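Local coordinates for protein PLP-Dependent L-Arginine Hydroxylase MppP (PDB 6C9B) that acts as a pyridoxal phosphate-dependent oxidase on L-arginine in antibiotic biosynthesis, yielding 4-hydroxy-2-ketoarginine and 2-ketoarginine, at residues B[72-77]-B[200-205]; B[187-192]-B[213-218]; B[173-178]-B[207-212]. All blocks are in the same frame, centred on the assembly; numbering follows the deposited sequence.

Contact 1: residues B[72-77]-B[200-205]; sequences LGQHGY and YDHYAV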
loop_
_atom_site.group_PDB
_atom_site.type_symbol
_atom_site.label_atom_id
_atom_site.label_comp_id
_atom_site.label_asym_id
_atom_site.label_seq_id
_atom_site.Cartn_x
_atom_site.Cartn_y
_atom_site.Cartn_z
ATOM N N LEU B 72 18.974 -3.870 -14.538
ATOM C CA LEU B 72 19.176 -5.192 -13.963
ATOM C C LEU B 72 19.075 -6.310 -15.004
ATOM O O LEU B 72 18.902 -7.478 -14.636
ATOM C CB LEU B 72 18.189 -5.404 -12.811
ATOM C CG LEU B 72 18.314 -4.390 -11.654
ATOM C CD1 LEU B 72 17.322 -4.735 -10.543
ATOM C CD2 LEU B 72 19.735 -4.331 -11.077
ATOM N N GLY B 73 19.227 -5.984 -16.291
ATOM C CA GLY B 73 19.411 -6.985 -17.320
ATOM C C GLY B 73 18.124 -7.544 -17.867
ATOM O O GLY B 73 18.161 -8.508 -18.645
ATOM N N GLN B 74 16.991 -6.979 -17.482
ATOM C CA GLN B 74 15.689 -7.556 -17.804
ATOM C C GLN B 74 15.122 -6.909 -19.062
ATOM O O GLN B 74 14.030 -6.334 -19.066
ATOM C CB GLN B 74 14.743 -7.399 -16.619
ATOM C CG GLN B 74 15.269 -7.966 -15.327
ATOM C CD GLN B 74 15.791 -9.377 -15.493
ATOM O OE1 GLN B 74 15.035 -10.307 -15.777
ATOM N NE2 GLN B 74 17.081 -9.539 -15.358
ATOM N N HIS B 75 15.882 -7.059 -20.153
ATOM C CA HIS B 75 15.589 -6.332 -21.388
ATOM C C HIS B 75 14.291 -6.777 -22.048
ATOM O O HIS B 75 13.646 -5.969 -22.722
ATOM C CB HIS B 75 16.751 -6.499 -22.368
ATOM C CG HIS B 75 18.074 -6.132 -21.780
ATOM N ND1 HIS B 75 18.396 -4.841 -21.424
ATOM C CD2 HIS B 75 19.140 -6.896 -21.446
ATOM C CE1 HIS B 75 19.613 -4.824 -20.907
ATOM N NE2 HIS B 75 20.087 -6.058 -20.911
ATOM N N GLY B 76 13.892 -8.037 -21.873
ATOM C CA GLY B 76 12.672 -8.552 -22.462
ATOM C C GLY B 76 11.390 -8.292 -21.696
ATOM O O GLY B 76 10.346 -8.860 -22.048
ATOM N N TYR B 77 11.408 -7.439 -20.671
ATOM C CA TYR B 77 10.184 -7.135 -19.953
ATOM C C TYR B 77 9.140 -6.584 -20.926
ATOM O O TYR B 77 9.482 -5.942 -21.931
ATOM C CB TYR B 77 10.440 -6.142 -18.809
ATOM C CG TYR B 77 10.505 -4.693 -19.223
ATOM C CD1 TYR B 77 11.660 -4.157 -19.776
ATOM C CD2 TYR B 77 9.406 -3.853 -19.056
ATOM C CE1 TYR B 77 11.715 -2.818 -20.169
ATOM C CE2 TYR B 77 9.458 -2.524 -19.452
ATOM C CZ TYR B 77 10.609 -2.015 -19.994
ATOM O OH TYR B 77 10.663 -0.688 -20.383
ATOM N N TYR B 200 20.675 -12.182 -15.505
ATOM C CA TYR B 200 20.277 -12.733 -16.787
ATOM C C TYR B 200 18.799 -12.427 -17.009
ATOM O O TYR B 200 18.047 -12.197 -16.059
ATOM C CB TYR B 200 20.554 -14.229 -16.836
ATOM C CG TYR B 200 19.698 -15.079 -15.929
ATOM C CD1 TYR B 200 18.438 -15.506 -16.344
ATOM C CD2 TYR B 200 20.145 -15.481 -14.672
ATOM C CE1 TYR B 200 17.655 -16.315 -15.540
ATOM C CE2 TYR B 200 19.348 -16.281 -13.843
ATOM C CZ TYR B 200 18.101 -16.674 -14.299
ATOM O OH TYR B 200 17.296 -17.484 -13.549
ATOM N N ASP B 201 18.392 -12.382 -18.274
ATOM C CA ASP B 201 17.053 -11.892 -18.621
ATOM C C ASP B 201 16.011 -12.958 -18.277
ATOM O O ASP B 201 15.882 -13.968 -18.973
ATOM C CB ASP B 201 17.007 -11.537 -20.105
ATOM C CG ASP B 201 15.737 -10.815 -20.495
ATOM O OD1 ASP B 201 14.721 -10.944 -19.778
ATOM O OD2 ASP B 201 15.764 -10.086 -21.512
ATOM N N HIS B 202 15.277 -12.752 -17.178
ATOM C CA HIS B 202 14.271 -13.723 -16.730
ATOM C C HIS B 202 13.054 -13.733 -17.635
ATOM O O HIS B 202 12.415 -14.777 -17.823
ATOM C CB HIS B 202 13.808 -13.393 -15.302
ATOM C CG HIS B 202 14.823 -13.691 -14.240
ATOM N ND1 HIS B 202 16.166 -13.418 -14.392
ATOM C CD2 HIS B 202 14.680 -14.202 -12.992
ATOM C CE1 HIS B 202 16.811 -13.789 -13.302
ATOM N NE2 HIS B 202 15.936 -14.269 -12.436
ATOM N N TYR B 203 12.706 -12.580 -18.185
ATOM C CA TYR B 203 11.527 -12.502 -19.035
ATOM C C TYR B 203 11.741 -13.249 -20.341
ATOM O O TYR B 203 10.810 -13.876 -20.859
ATOM C CB TYR B 203 11.165 -11.032 -19.251
ATOM C CG TYR B 203 10.791 -10.397 -17.938
ATOM C CD1 TYR B 203 9.505 -10.518 -17.447
ATOM C CD2 TYR B 203 11.738 -9.720 -17.157
ATOM C CE1 TYR B 203 9.142 -9.971 -16.219
ATOM C CE2 TYR B 203 11.376 -9.171 -15.923
ATOM C CZ TYR B 203 10.065 -9.314 -15.473
ATOM O OH TYR B 203 9.659 -8.805 -14.275
ATOM N N ALA B 204 12.968 -13.228 -20.863
ATOM C CA ALA B 204 13.274 -14.011 -22.052
ATOM C C ALA B 204 13.070 -15.492 -21.789
ATOM O O ALA B 204 12.475 -16.201 -22.606
ATOM C CB ALA B 204 14.705 -13.719 -22.496
ATOM N N VAL B 205 13.536 -15.966 -20.632
ATOM C CA VAL B 205 13.347 -17.369 -20.259
ATOM C C VAL B 205 11.863 -17.685 -20.149
ATOM O O VAL B 205 11.371 -18.670 -20.712
ATOM C CB VAL B 205 14.085 -17.683 -18.945
ATOM C CG1 VAL B 205 13.819 -19.126 -18.520
ATOM C CG2 VAL B 205 15.594 -17.441 -19.108
#

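Contact 2: residues B[187-192]-B[213-218]; sequences LDTSFR and WVVIED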
loop_
_atom_site.group_PDB
_atom_site.type_symbol
_atom_site.label_atom_id
_atom_site.label_comp_id
_atom_site.label_asym_id
_atom_site.label_seq_id
_atom_site.Cartn_x
_atom_site.Cartn_y
_atom_site.Cartn_z
ATOM N N LEU B 187 7.416 -15.407 -9.475
ATOM C CA LEU B 187 8.723 -15.084 -8.950
ATOM C C LEU B 187 8.638 -13.797 -8.152
ATOM O O LEU B 187 7.971 -12.849 -8.573
ATOM C CB LEU B 187 9.761 -14.880 -10.057
ATOM C CG LEU B 187 9.951 -15.990 -11.071
ATOM C CD1 LEU B 187 11.037 -15.553 -12.029
ATOM C CD2 LEU B 187 10.300 -17.265 -10.367
ATOM N N ASP B 188 9.318 -13.772 -6.998
ATOM C CA ASP B 188 9.511 -12.551 -6.212
ATOM C C ASP B 188 10.995 -12.210 -6.291
ATOM O O ASP B 188 11.838 -12.955 -5.777
ATOM C CB ASP B 188 9.056 -12.751 -4.768
ATOM C CG ASP B 188 9.344 -11.555 -3.881
ATOM O OD1 ASP B 188 10.265 -10.751 -4.187
ATOM O OD2 ASP B 188 8.662 -11.429 -2.844
ATOM N N THR B 189 11.309 -11.087 -6.927
ATOM C CA THR B 189 12.694 -10.735 -7.269
ATOM C C THR B 189 13.159 -9.453 -6.576
ATOM O O THR B 189 13.996 -8.712 -7.101
ATOM C CB THR B 189 12.833 -10.629 -8.787
ATOM O OG1 THR B 189 11.902 -9.678 -9.299
ATOM C CG2 THR B 189 12.531 -11.988 -9.439
ATOM N N SER B 190 12.665 -9.212 -5.357
ATOM C CA SER B 190 13.048 -8.036 -4.584
ATOM C C SER B 190 14.560 -7.848 -4.482
ATOM O O SER B 190 15.050 -6.709 -4.511
ATOM C CB SER B 190 12.457 -8.157 -3.180
ATOM O OG SER B 190 12.863 -7.060 -2.378
ATOM N N PHE B 191 15.300 -8.936 -4.297
ATOM C CA PHE B 191 16.734 -8.851 -4.070
ATOM C C PHE B 191 17.531 -8.875 -5.377
ATOM O O PHE B 191 18.760 -8.958 -5.334
ATOM C CB PHE B 191 17.202 -10.000 -3.167
ATOM C CG PHE B 191 16.966 -9.802 -1.679
ATOM C CD1 PHE B 191 16.378 -8.665 -1.164
ATOM C CD2 PHE B 191 17.404 -10.785 -0.786
ATOM C CE1 PHE B 191 16.210 -8.513 0.228
ATOM C CE2 PHE B 191 17.235 -10.645 0.571
ATOM C CZ PHE B 191 16.642 -9.493 1.082
ATOM N N ARG B 192 16.858 -8.802 -6.526
ATOM C CA ARG B 192 17.527 -8.923 -7.819
ATOM C C ARG B 192 18.756 -8.024 -7.912
ATOM O O ARG B 192 19.822 -8.456 -8.358
ATOM C CB ARG B 192 16.559 -8.587 -8.954
ATOM C CG ARG B 192 17.177 -8.832 -10.329
ATOM C CD ARG B 192 16.345 -8.233 -11.446
ATOM N NE ARG B 192 15.045 -8.873 -11.666
ATOM C CZ ARG B 192 14.860 -10.049 -12.255
ATOM N NH1 ARG B 192 13.624 -10.466 -12.474
ATOM N NH2 ARG B 192 15.884 -10.826 -12.605
ATOM N N TRP B 213 2.884 -16.910 -16.162
ATOM C CA TRP B 213 3.855 -16.432 -15.193
ATOM C C TRP B 213 3.489 -15.063 -14.641
ATOM O O TRP B 213 2.778 -14.266 -15.253
ATOM C CB TRP B 213 5.288 -16.369 -15.780
ATOM C CG TRP B 213 5.444 -15.555 -17.036
ATOM C CD1 TRP B 213 5.465 -16.036 -18.329
ATOM C CD2 TRP B 213 5.611 -14.122 -17.150
ATOM N NE1 TRP B 213 5.614 -15.011 -19.218
ATOM C CE2 TRP B 213 5.702 -13.827 -18.533
ATOM C CE3 TRP B 213 5.665 -13.067 -16.229
ATOM C CZ2 TRP B 213 5.863 -12.524 -19.019
ATOM C CZ3 TRP B 213 5.813 -11.765 -16.717
ATOM C CH2 TRP B 213 5.915 -11.510 -18.100
ATOM N N VAL B 214 4.027 -14.805 -13.458
ATOM C CA VAL B 214 3.931 -13.510 -12.798
ATOM C C VAL B 214 5.276 -13.261 -12.155
ATOM O O VAL B 214 5.858 -14.174 -11.575
ATOM C CB VAL B 214 2.823 -13.491 -11.723
ATOM C CG1 VAL B 214 2.888 -12.187 -10.907
ATOM C CG2 VAL B 214 1.484 -13.627 -12.346
ATOM N N VAL B 215 5.772 -12.027 -12.248
ATOM C CA VAL B 215 6.980 -11.631 -11.548
ATOM C C VAL B 215 6.648 -10.391 -10.750
ATOM O O VAL B 215 6.030 -9.469 -11.280
ATOM C CB VAL B 215 8.158 -11.335 -12.490
ATOM C CG1 VAL B 215 9.410 -10.952 -11.669
ATOM C CG2 VAL B 215 8.447 -12.533 -13.391
ATOM N N ILE B 216 7.048 -10.369 -9.485
ATOM C CA ILE B 216 6.903 -9.177 -8.669
ATOM C C ILE B 216 8.293 -8.619 -8.452
ATOM O O ILE B 216 9.076 -9.154 -7.667
ATOM C CB ILE B 216 6.213 -9.453 -7.331
ATOM C CG1 ILE B 216 4.812 -10.006 -7.574
ATOM C CG2 ILE B 216 6.098 -8.152 -6.553
ATOM C CD1 ILE B 216 4.064 -10.440 -6.290
ATOM N N GLU B 217 8.594 -7.539 -9.149
ATOM C CA GLU B 217 9.817 -6.811 -8.880
ATOM C C GLU B 217 9.573 -5.845 -7.729
ATOM O O GLU B 217 8.434 -5.510 -7.387
ATOM C CB GLU B 217 10.270 -6.040 -10.118
ATOM C CG GLU B 217 10.370 -6.831 -11.411
ATOM C CD GLU B 217 11.691 -7.562 -11.617
ATOM O OE1 GLU B 217 11.785 -8.302 -12.624
ATOM O OE2 GLU B 217 12.619 -7.416 -10.797
ATOM N N ASP B 218 10.652 -5.391 -7.114
ATOM C CA ASP B 218 10.538 -4.470 -5.991
ATOM C C ASP B 218 11.711 -3.522 -6.084
ATOM O O ASP B 218 12.846 -3.982 -6.215
ATOM C CB ASP B 218 10.562 -5.243 -4.653
ATOM C CG ASP B 218 10.604 -4.343 -3.411
ATOM O OD1 ASP B 218 10.138 -3.194 -3.474
ATOM O OD2 ASP B 218 11.078 -4.802 -2.334
HETATM O O HOH W 1 9.283 -8.411 -4.828
HETATM O O HOH W 2 13.179 -6.364 -8.441
HETATM O O HOH W 3 14.508 -4.000 -4.067
#

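Contact 3: residues B[173-178]-B[207-212]; sequences RLAEQC and QEAGCR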
loop_
_atom_site.group_PDB
_atom_site.type_symbol
_atom_site.label_atom_id
_atom_site.label_comp_id
_atom_site.label_asym_id
_atom_site.label_seq_id
_atom_site.Cartn_x
_atom_site.Cartn_y
_atom_site.Cartn_z
ATOM N N ARG B 173 14.097 -24.809 -16.843
ATOM C CA ARG B 173 13.457 -26.106 -16.653
ATOM C C ARG B 173 12.159 -25.980 -15.861
ATOM O O ARG B 173 11.153 -26.627 -16.185
ATOM C CB ARG B 173 14.413 -27.072 -15.958
ATOM C CG ARG B 173 13.825 -28.461 -15.774
ATOM C CD ARG B 173 13.585 -29.161 -17.134
ATOM N NE ARG B 173 12.631 -30.261 -17.018
ATOM C CZ ARG B 173 11.712 -30.585 -17.929
ATOM N NH1 ARG B 173 11.579 -29.891 -19.062
ATOM N NH2 ARG B 173 10.905 -31.612 -17.694
ATOM N N LEU B 174 12.155 -25.152 -14.822
ATOM C CA LEU B 174 10.943 -24.969 -14.026
ATOM C C LEU B 174 9.824 -24.351 -14.865
ATOM O O LEU B 174 8.663 -24.756 -14.771
ATOM C CB LEU B 174 11.281 -24.089 -12.825
ATOM C CG LEU B 174 10.215 -23.869 -11.766
ATOM C CD1 LEU B 174 9.763 -25.182 -11.148
ATOM C CD2 LEU B 174 10.796 -22.972 -10.674
ATOM N N ALA B 175 10.154 -23.347 -15.678
ATOM C CA ALA B 175 9.140 -22.752 -16.538
ATOM C C ALA B 175 8.629 -23.755 -17.576
ATOM O O ALA B 175 7.433 -23.773 -17.895
ATOM C CB ALA B 175 9.695 -21.505 -17.219
ATOM N N GLU B 176 9.514 -24.596 -18.120
ATOM C CA GLU B 176 9.055 -25.649 -19.020
ATOM C C GLU B 176 8.113 -26.617 -18.310
ATOM O O GLU B 176 7.093 -27.010 -18.879
ATOM C CB GLU B 176 10.239 -26.404 -19.609
ATOM C CG GLU B 176 11.090 -25.569 -20.548
ATOM C CD GLU B 176 12.355 -26.290 -20.974
ATOM O OE1 GLU B 176 12.603 -27.424 -20.511
ATOM O OE2 GLU B 176 13.121 -25.713 -21.762
ATOM N N GLN B 177 8.457 -27.030 -17.076
ATOM C CA GLN B 177 7.591 -27.914 -16.300
ATOM C C GLN B 177 6.231 -27.274 -16.041
ATOM O O GLN B 177 5.194 -27.940 -16.195
ATOM C CB GLN B 177 8.239 -28.300 -14.971
ATOM C CG GLN B 177 9.519 -29.132 -15.054
ATOM C CD GLN B 177 9.782 -29.801 -13.754
ATOM O OE1 GLN B 177 10.399 -29.210 -12.827
ATOM N NE2 GLN B 177 9.253 -31.017 -13.619
ATOM N N CYS B 178 6.212 -25.982 -15.667
ATOM C CA CYS B 178 4.950 -25.299 -15.407
ATOM C C CYS B 178 4.121 -25.219 -16.677
ATOM O O CYS B 178 2.915 -25.461 -16.647
ATOM C CB CYS B 178 5.190 -23.903 -14.834
ATOM S SG CYS B 178 5.767 -23.990 -13.106
ATOM N N GLN B 207 9.175 -16.146 -21.348
ATOM C CA GLN B 207 8.444 -16.064 -22.606
ATOM C C GLN B 207 8.821 -17.207 -23.541
ATOM O O GLN B 207 7.963 -17.729 -24.259
ATOM C CB GLN B 207 8.689 -14.691 -23.242
ATOM C CG GLN B 207 8.046 -13.577 -22.408
ATOM C CD GLN B 207 8.643 -12.191 -22.618
ATOM O OE1 GLN B 207 9.783 -12.037 -23.065
ATOM N NE2 GLN B 207 7.863 -11.167 -22.278
ATOM N N GLU B 208 10.096 -17.592 -23.578
ATOM C CA GLU B 208 10.494 -18.702 -24.443
ATOM C C GLU B 208 9.828 -20.004 -24.010
ATOM O O GLU B 208 9.488 -20.854 -24.850
ATOM C CB GLU B 208 12.017 -18.860 -24.440
ATOM C CG GLU B 208 12.537 -20.131 -25.154
ATOM C CD GLU B 208 14.037 -20.370 -24.958
ATOM O OE1 GLU B 208 14.789 -20.326 -25.957
ATOM O OE2 GLU B 208 14.462 -20.611 -23.808
ATOM N N ALA B 209 9.664 -20.197 -22.698
ATOM C CA ALA B 209 9.063 -21.433 -22.195
ATOM C C ALA B 209 7.560 -21.430 -22.399
ATOM O O ALA B 209 6.956 -22.495 -22.568
ATOM C CB ALA B 209 9.394 -21.619 -20.704
ATOM N N GLY B 210 6.940 -20.252 -22.384
ATOM C CA GLY B 210 5.522 -20.169 -22.677
ATOM C C GLY B 210 4.610 -20.634 -21.573
ATOM O O GLY B 210 3.477 -21.038 -21.846
ATOM N N CYS B 211 5.078 -20.626 -20.336
ATOM C CA CYS B 211 4.200 -20.878 -19.208
ATOM C C CYS B 211 3.433 -19.609 -18.827
ATOM O O CYS B 211 3.733 -18.498 -19.281
ATOM C CB CYS B 211 5.011 -21.381 -18.022
ATOM S SG CYS B 211 6.227 -20.153 -17.390
ATOM N N ARG B 212 2.387 -19.804 -18.039
ATOM C CA ARG B 212 1.742 -18.688 -17.362
ATOM C C ARG B 212 2.676 -18.225 -16.271
ATOM O O ARG B 212 3.213 -19.056 -15.537
ATOM C CB ARG B 212 0.417 -19.116 -16.746
ATOM C CG ARG B 212 -0.572 -19.691 -17.751
ATOM C CD ARG B 212 -1.607 -20.555 -17.025
ATOM N NE ARG B 212 -2.474 -19.757 -16.158
ATOM C CZ ARG B 212 -3.131 -20.249 -15.111
ATOM N NH1 ARG B 212 -3.025 -21.531 -14.786
ATOM N NH2 ARG B 212 -3.887 -19.466 -14.370
HETATM O O HOH W 4 1.725 -22.577 -17.524
#

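Contact 1: residues B[72-77]-B[200-205]
Gln74 holds the start of helix 202-209 through its side-chain amide, just past the Schellman motif that ends helix 57-71 with Gly73 as its C-prime residue. Gln74 OE1 accepts from His202 N (2.8 Å), while Gln74 NE2 donates to Tyr200 O (2.9 Å), so a single carboxamide engages the backbone before and after Asp201. The remaining proton of Gln74 NE2 goes to Leu72 O at 2.8 Å, nearly in the amide plane; with both N-H bonds used, the rotation of the group is fixed. A bend at chi2 (-49°) turns the carboxamide toward Tyr200 O and His202 N. Gln74 CB lies 3.8 Å from Tyr203 CD2, and Tyr77 CA meets the same ring over one face in a CH-pi contact.

Asp201 is the N-cap residue and serves both segments. Asp201 OD2 takes Gly76 N on its syn side (2.8 Å), within the type I turn from Gln74 to Tyr77, and OD1 caps the helix by accepting from Ala204 N. Farther out, Phe69 of helix 57-71 stacks on the Tyr77 ring, and Arg192 packs against Gln74 and His202. The Tyr200 carbonyl is gripped twice: His202 ND1 reaches its O at 2.8 Å from the face opposite Gln74 NE2.

Contact 2: residues B[187-192]-B[213-218]
Leu187 and Val215, with Asp188 and Ile216 next along, pair two parallel strands of a beta-alpha-beta unit in the large domain of this fold-type I, PLP-dependent enzyme. Leu187 N donates to Val214 O (2.9 Å), Leu187 O accepts from Ile216 N (2.8 Å), and Thr189 N gives a straight bond to Ile216 O (3.0 Å).

Past the last of these bonds, side chains take over. Glu217, folded back at chi2 (-85°), presents its carboxylate to Arg192, which grips it side-on. Arg192 NE meets Glu217 OE2 in the guanidinium plane at 3.0 Å, on the syn lone pair, with an N-H...O angle of 178°; Arg192 NH1 reaches Glu217 OE1 at 2.8 Å, each atom tilted somewhat out of the other group's plane. This salt bridge pairs the two buried charges, while Tyr203 OH and Ala198 O are further partners of OE1 and Arg192 NH2, respectively. Thr189 OG1 lies 2.8 Å from Glu217 OE2 and has Ile216 O within reach as well; both bonds are weak, and its one proton is not settled between them. Ser190 OG donates to Asp218 OD2 on the anti side (2.9 Å), while OD1 of that aspartate takes Gly220 N.

Asp188 OD1 closes an Asx turn by accepting from Ser190 N, and a water joins it to Ile216 O. Another water accepts from Asp218 N and contacts Thr189 O and Glu217 OE2; a third donates to Ser190 O and Asp218 O. Asp188 OD2 lies close to N1 of the PLP-lysine at position 221, consistent with the aspartate that faces the pyridine nitrogen in class I aminotransferases.

Strand 184-188 also bonds to Val155 and Thr157, and strand 212-218 to strand 231-235. Helix 202-209 covers the face bearing Val215, whereas helix 90-101 packs on the one bearing Ile216.

Contact 3: residues B[173-178]-B[207-212]
Two helices on the same face of the central sheet of the large domain, 168-181 and 202-209, meet where the shorter one ends and its chain turns into strand 212-218. The contact is small and apolar, without a direct hydrogen bond between the segments. Ala175 and Ala209 set methyl against methyl, CB to CB at 3.5 Å, tighter than usual for carbons; the lack of any longer side chain lets the backbones come this close.

Ala209 is the last helical residue. Gly210, with a positive phi of 75°, then turns the chain so that Cys211 comes back against helix 168-181. Cys211 CB sits 3.4 Å from Ala175 O and 4.1 Å from Cys178 CB. With chi1 at 63°, SG falls between the Cys211 backbone N and carbonyl carbon and rests 3.7 Å from Ala175 CB. The two sulfurs, Cys178 SG and Cys211 SG, are 5.8 Å apart, so there is no disulfide. A water bridges the backbones where strand 212-218 begins, accepting from Arg212 N and giving a weak bond to Cys178 O.

Beneath, helix 168-181 rests through Ala175 and Cys178 on Leu185 of strand 184-188, which pairs with the start of strand 212-218 through a backbone bond between Leu185 and Arg212.

How the contacts relate
From the N terminus, residues 72-77 follow helix 57-71, and contact 1 closes a loop of 122 residues by bringing them to 200-205. Contact 3 opens inside that loop, on helix 168-181, and closes beyond it at 207-212. Contact 2 starts next, at 187-192, and closes last, at 213-218. Every pair therefore crosses and none nests. Helix 202-209 belongs to both contact 1, at its start, and contact 3, at its end, and it is the crossover between the two strands of contact 2. Gln207 of contact 3 gives a weak hydrogen bond to Gly76 O of contact 1. Together the three tie the post-helix loop and two helices to neighbouring strands of the large-domain sheet.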